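Local atomic coordinates of NanS-p (Escherichia phage vB_EcoP_24B, PDB entry 6YP6), a protein that is a phage-encoded carbohydrate esterase of the NanS-p type, which probably removes O-acetyl groups from sialic acids and probably binds carbohydrate. Residues A[118-129]-A[139-148]. Numbering follows the deposited sequence. Where two conformers were deposited one is given.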
loop_
_atom_site.group_PDB
_atom_site.type_symbol
_atom_site.label_atom_id
_atom_site.label_comp_id
_atom_site.label_asym_id
_atom_site.label_seq_id
_atom_site.Cartn_x
_atom_site.Cartn_y
_atom_site.Cartn_z
ATOM N N TYR A 118 1.910 3.625 5.070
ATOM C CA TYR A 118 1.366 4.829 4.466
ATOM C C TYR A 118 2.473 5.718 3.935
ATOM O O TYR A 118 3.636 5.652 4.346
ATOM C CB TYR A 118 0.409 5.569 5.420
ATOM C CG TYR A 118 1.022 6.126 6.684
ATOM C CD1 TYR A 118 1.182 5.335 7.822
ATOM C CD2 TYR A 118 1.421 7.446 6.756
ATOM C CE1 TYR A 118 1.737 5.856 8.981
ATOM C CE2 TYR A 118 1.970 7.976 7.907
ATOM C CZ TYR A 118 2.133 7.169 9.017
ATOM O OH TYR A 118 2.693 7.634 10.183
ATOM N N ILE A 119 2.063 6.560 3.000
ATOM C CA ILE A 119 2.949 7.430 2.248
ATOM C C ILE A 119 2.497 8.865 2.519
ATOM O O ILE A 119 1.313 9.189 2.359
ATOM C CB ILE A 119 2.903 7.085 0.749
ATOM C CG1 ILE A 119 3.337 5.644 0.495
ATOM C CG2 ILE A 119 3.742 8.079 -0.050
ATOM C CD1 ILE A 119 3.048 5.170 -0.905
ATOM N N GLN A 120 3.438 9.707 2.953
ATOM C CA GLN A 120 3.161 11.044 3.457
ATOM C C GLN A 120 4.401 11.889 3.222
ATOM O O GLN A 120 5.516 11.375 3.318
ATOM C CB GLN A 120 2.884 10.952 4.968
ATOM C CG GLN A 120 2.543 12.258 5.658
ATOM C CD GLN A 120 2.570 12.146 7.160
ATOM O OE1 GLN A 120 3.275 11.294 7.713
ATOM N NE2 GLN A 120 1.815 13.009 7.838
ATOM N N THR A 121 4.227 13.182 2.959
ATOM C CA THR A 121 5.378 14.070 2.941
ATOM C C THR A 121 5.582 14.694 4.314
ATOM O O THR A 121 4.624 14.975 5.035
ATOM C CB THR A 121 5.242 15.190 1.907
ATOM O OG1 THR A 121 3.989 15.872 2.046
ATOM C CG2 THR A 121 5.329 14.660 0.508
ATOM N N ASP A 122 6.851 14.912 4.672
ATOM C CA ASP A 122 7.181 15.885 5.714
ATOM C C ASP A 122 7.285 17.250 5.033
ATOM O O ASP A 122 6.524 17.508 4.095
ATOM C CB ASP A 122 8.360 15.416 6.575
ATOM C CG ASP A 122 9.619 15.105 5.800
ATOM O OD1 ASP A 122 9.849 15.706 4.739
ATOM O OD2 ASP A 122 10.410 14.262 6.293
ATOM N N ALA A 123 8.162 18.148 5.490
ATOM C CA ALA A 123 8.304 19.435 4.812
ATOM C C ALA A 123 9.247 19.379 3.621
ATOM O O ALA A 123 9.428 20.397 2.947
ATOM C CB ALA A 123 8.760 20.515 5.792
ATOM N N LYS A 124 9.833 18.218 3.326
ATOM C CA LYS A 124 10.740 18.124 2.195
ATOM C C LYS A 124 10.681 16.820 1.410
ATOM O O LYS A 124 10.844 16.857 0.190
ATOM C CB LYS A 124 12.180 18.472 2.602
ATOM C CG LYS A 124 12.812 17.552 3.637
ATOM C CD LYS A 124 14.150 18.141 4.122
ATOM C CE LYS A 124 14.946 17.140 4.952
ATOM N NZ LYS A 124 15.378 15.959 4.157
ATOM N N ASP A 125 10.467 15.689 2.073
ATOM C CA ASP A 125 10.642 14.381 1.468
ATOM C C ASP A 125 9.325 13.609 1.422
ATOM O O ASP A 125 8.416 13.838 2.215
ATOM C CB ASP A 125 11.626 13.537 2.290
ATOM C CG ASP A 125 13.047 14.047 2.245
ATOM O OD1 ASP A 125 13.400 14.742 1.281
ATOM O OD2 ASP A 125 13.806 13.719 3.185
ATOM N N LEU A 126 9.251 12.645 0.504
ATOM C CA LEU A 126 8.156 11.680 0.467
ATOM C C LEU A 126 8.585 10.446 1.257
ATOM O O LEU A 126 9.575 9.794 0.907
ATOM C CB LEU A 126 7.816 11.291 -0.972
ATOM C CG LEU A 126 6.562 10.428 -1.122
ATOM C CD1 LEU A 126 5.320 11.205 -0.730
ATOM C CD2 LEU A 126 6.422 9.876 -2.530
ATOM N N ASN A 127 7.854 10.123 2.317
ATOM C CA ASN A 127 8.229 9.073 3.250
ATOM C C ASN A 127 7.263 7.895 3.210
ATOM O O ASN A 127 6.080 8.042 2.887
ATOM C CB ASN A 127 8.254 9.651 4.661
ATOM C CG ASN A 127 9.289 10.726 4.810
ATOM O OD1 ASN A 127 10.347 10.678 4.172
ATOM N ND2 ASN A 127 8.989 11.714 5.629
ATOM N N VAL A 128 7.804 6.732 3.574
ATOM C CA VAL A 128 7.051 5.503 3.775
ATOM C C VAL A 128 7.084 5.193 5.265
ATOM O O VAL A 128 8.167 5.084 5.848
ATOM C CB VAL A 128 7.659 4.332 2.992
ATOM C CG1 VAL A 128 6.799 3.097 3.174
ATOM C CG2 VAL A 128 7.851 4.650 1.527
ATOM N N MET A 129 5.907 5.035 5.878
ATOM C CA MET A 129 5.749 4.896 7.311
ATOM C C MET A 129 4.983 3.618 7.632
ATOM O O MET A 129 4.165 3.155 6.842
ATOM C CB MET A 129 4.924 6.080 7.854
ATOM C CG MET A 129 5.481 7.445 7.522
ATOM S SD MET A 129 7.077 7.829 8.273
ATOM C CE MET A 129 6.662 7.814 10.003
ATOM N N ASN A 139 5.215 6.067 15.114
ATOM C CA ASN A 139 5.221 5.145 13.987
ATOM C C ASN A 139 6.627 5.065 13.395
ATOM O O ASN A 139 7.388 6.038 13.412
ATOM C CB ASN A 139 4.255 5.632 12.908
ATOM C CG ASN A 139 2.807 5.333 13.234
ATOM O OD1 ASN A 139 2.500 4.510 14.092
ATOM N ND2 ASN A 139 1.907 6.022 12.544
ATOM N N LEU A 140 6.975 3.890 12.877
ATOM C CA LEU A 140 8.300 3.697 12.309
ATOM C C LEU A 140 8.371 4.340 10.931
ATOM O O LEU A 140 7.462 4.176 10.109
ATOM C CB LEU A 140 8.634 2.214 12.184
ATOM C CG LEU A 140 8.816 1.415 13.471
ATOM C CD1 LEU A 140 9.299 0.016 13.122
ATOM C CD2 LEU A 140 9.775 2.100 14.418
ATOM N N LYS A 141 9.462 5.055 10.678
ATOM C CA LYS A 141 9.772 5.513 9.329
ATOM C C LYS A 141 10.535 4.382 8.637
ATOM O O LYS A 141 11.625 3.993 9.073
ATOM C CB LYS A 141 10.574 6.806 9.327
ATOM C CG LYS A 141 10.903 7.272 7.908
ATOM C CD LYS A 141 11.808 8.486 7.856
ATOM C CE LYS A 141 11.069 9.774 8.100
ATOM N NZ LYS A 141 12.020 10.928 8.073
ATOM N N LEU A 142 9.943 3.826 7.593
ATOM C CA LEU A 142 10.540 2.700 6.896
ATOM C C LEU A 142 11.562 3.128 5.860
ATOM O O LEU A 142 12.434 2.329 5.513
ATOM C CB LEU A 142 9.453 1.869 6.228
ATOM C CG LEU A 142 8.437 1.242 7.182
ATOM C CD1 LEU A 142 7.445 0.406 6.395
ATOM C CD2 LEU A 142 9.120 0.430 8.282
ATOM N N GLY A 143 11.460 4.341 5.345
ATOM C CA GLY A 143 12.377 4.842 4.344
ATOM C C GLY A 143 11.777 6.061 3.678
ATOM O O GLY A 143 10.708 6.535 4.047
ATOM N N THR A 144 12.505 6.559 2.687
ATOM C CA THR A 144 12.081 7.736 1.954
ATOM C C THR A 144 12.401 7.552 0.485
ATOM O O THR A 144 13.386 6.907 0.126
ATOM C CB THR A 144 12.760 9.003 2.505
ATOM O OG1 THR A 144 12.277 10.141 1.799
ATOM C CG2 THR A 144 14.278 8.977 2.358
ATOM N N PHE A 145 11.579 8.163 -0.363
ATOM C CA PHE A 145 11.865 8.295 -1.783
ATOM C C PHE A 145 12.753 9.492 -2.069
ATOM O O PHE A 145 13.091 9.727 -3.229
ATOM C CB PHE A 145 10.565 8.446 -2.581
ATOM C CG PHE A 145 9.601 7.300 -2.404
ATOM C CD1 PHE A 145 8.639 7.347 -1.416
ATOM C CD2 PHE A 145 9.636 6.184 -3.230
ATOM C CE1 PHE A 145 7.742 6.322 -1.232
ATOM C CE2 PHE A 145 8.725 5.138 -3.038
ATOM C CZ PHE A 145 7.793 5.216 -2.033
ATOM N N GLY A 146 13.139 10.239 -1.044
ATOM C CA GLY A 146 13.913 11.442 -1.228
ATOM C C GLY A 146 13.027 12.665 -1.373
ATOM O O GLY A 146 11.833 12.658 -1.040
ATOM N N ALA A 147 13.635 13.742 -1.871
ATOM C CA ALA A 147 12.916 14.995 -2.030
ATOM C C ALA A 147 11.643 14.752 -2.828
ATOM O O ALA A 147 11.650 14.070 -3.851
ATOM C CB ALA A 147 13.805 16.004 -2.746
ATOM N N PHE A 148 10.548 15.336 -2.361
ATOM C CA PHE A 148 9.268 15.140 -3.018
ATOM C C PHE A 148 9.315 15.602 -4.467
ATOM O O PHE A 148 9.896 16.640 -4.791
ATOM C CB PHE A 148 8.189 15.930 -2.285
ATOM C CG PHE A 148 6.850 15.868 -2.945
ATOM C CD1 PHE A 148 6.067 14.736 -2.837
ATOM C CD2 PHE A 148 6.385 16.929 -3.696
ATOM C CE1 PHE A 148 4.834 14.674 -3.444
ATOM C CE2 PHE A 148 5.149 16.873 -4.301
ATOM C CZ PHE A 148 4.363 15.742 -4.178
HETATM O O HOH W 1 10.334 13.081 8.706
HETATM O O HOH W 2 12.777 11.497 5.093
#
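The carbonyl oxygen of V128 is gripped by two successive amides of the facing strand: L142 N donates to V128 O at 2.8 Å, while the bond from G143 N is weak. L142 and G143 thus both face V128, a classic beta bulge, and illustrate how an antiparallel hairpin takes in an extra residue. Beyond it, L126 O accepts from F145 N at 2.9 Å, and T144 OG1 lies within bonding distance of both L126 O and N127 OD1. With OG1 anti to T144's own backbone nitrogen (chi1 -178°), that oxygen also accepts from G146 N, an ST turn. On the face that carries N127 and T144, K141 reaches past the N127 amide; a water links K141 NZ to D122 OD2, which N127 ND2 meets from above the carboxylate plane. M129 bends so that SD lies 3.7 Å from K141 CA. Where the connecting loop enters strand 140-147, N139 ND2 donates a hydrogen bond to Y118 OH at 3.0 Å, 9° out of N139's amide plane. The other face is apolar: V128 CG2 presses on F145 CE1, 3.2 Å away, beside L126 CD2. Strand 140-147 edges its antiparallel sheet, and this apolar face packs against F77, L155 and F157 of the second sheet.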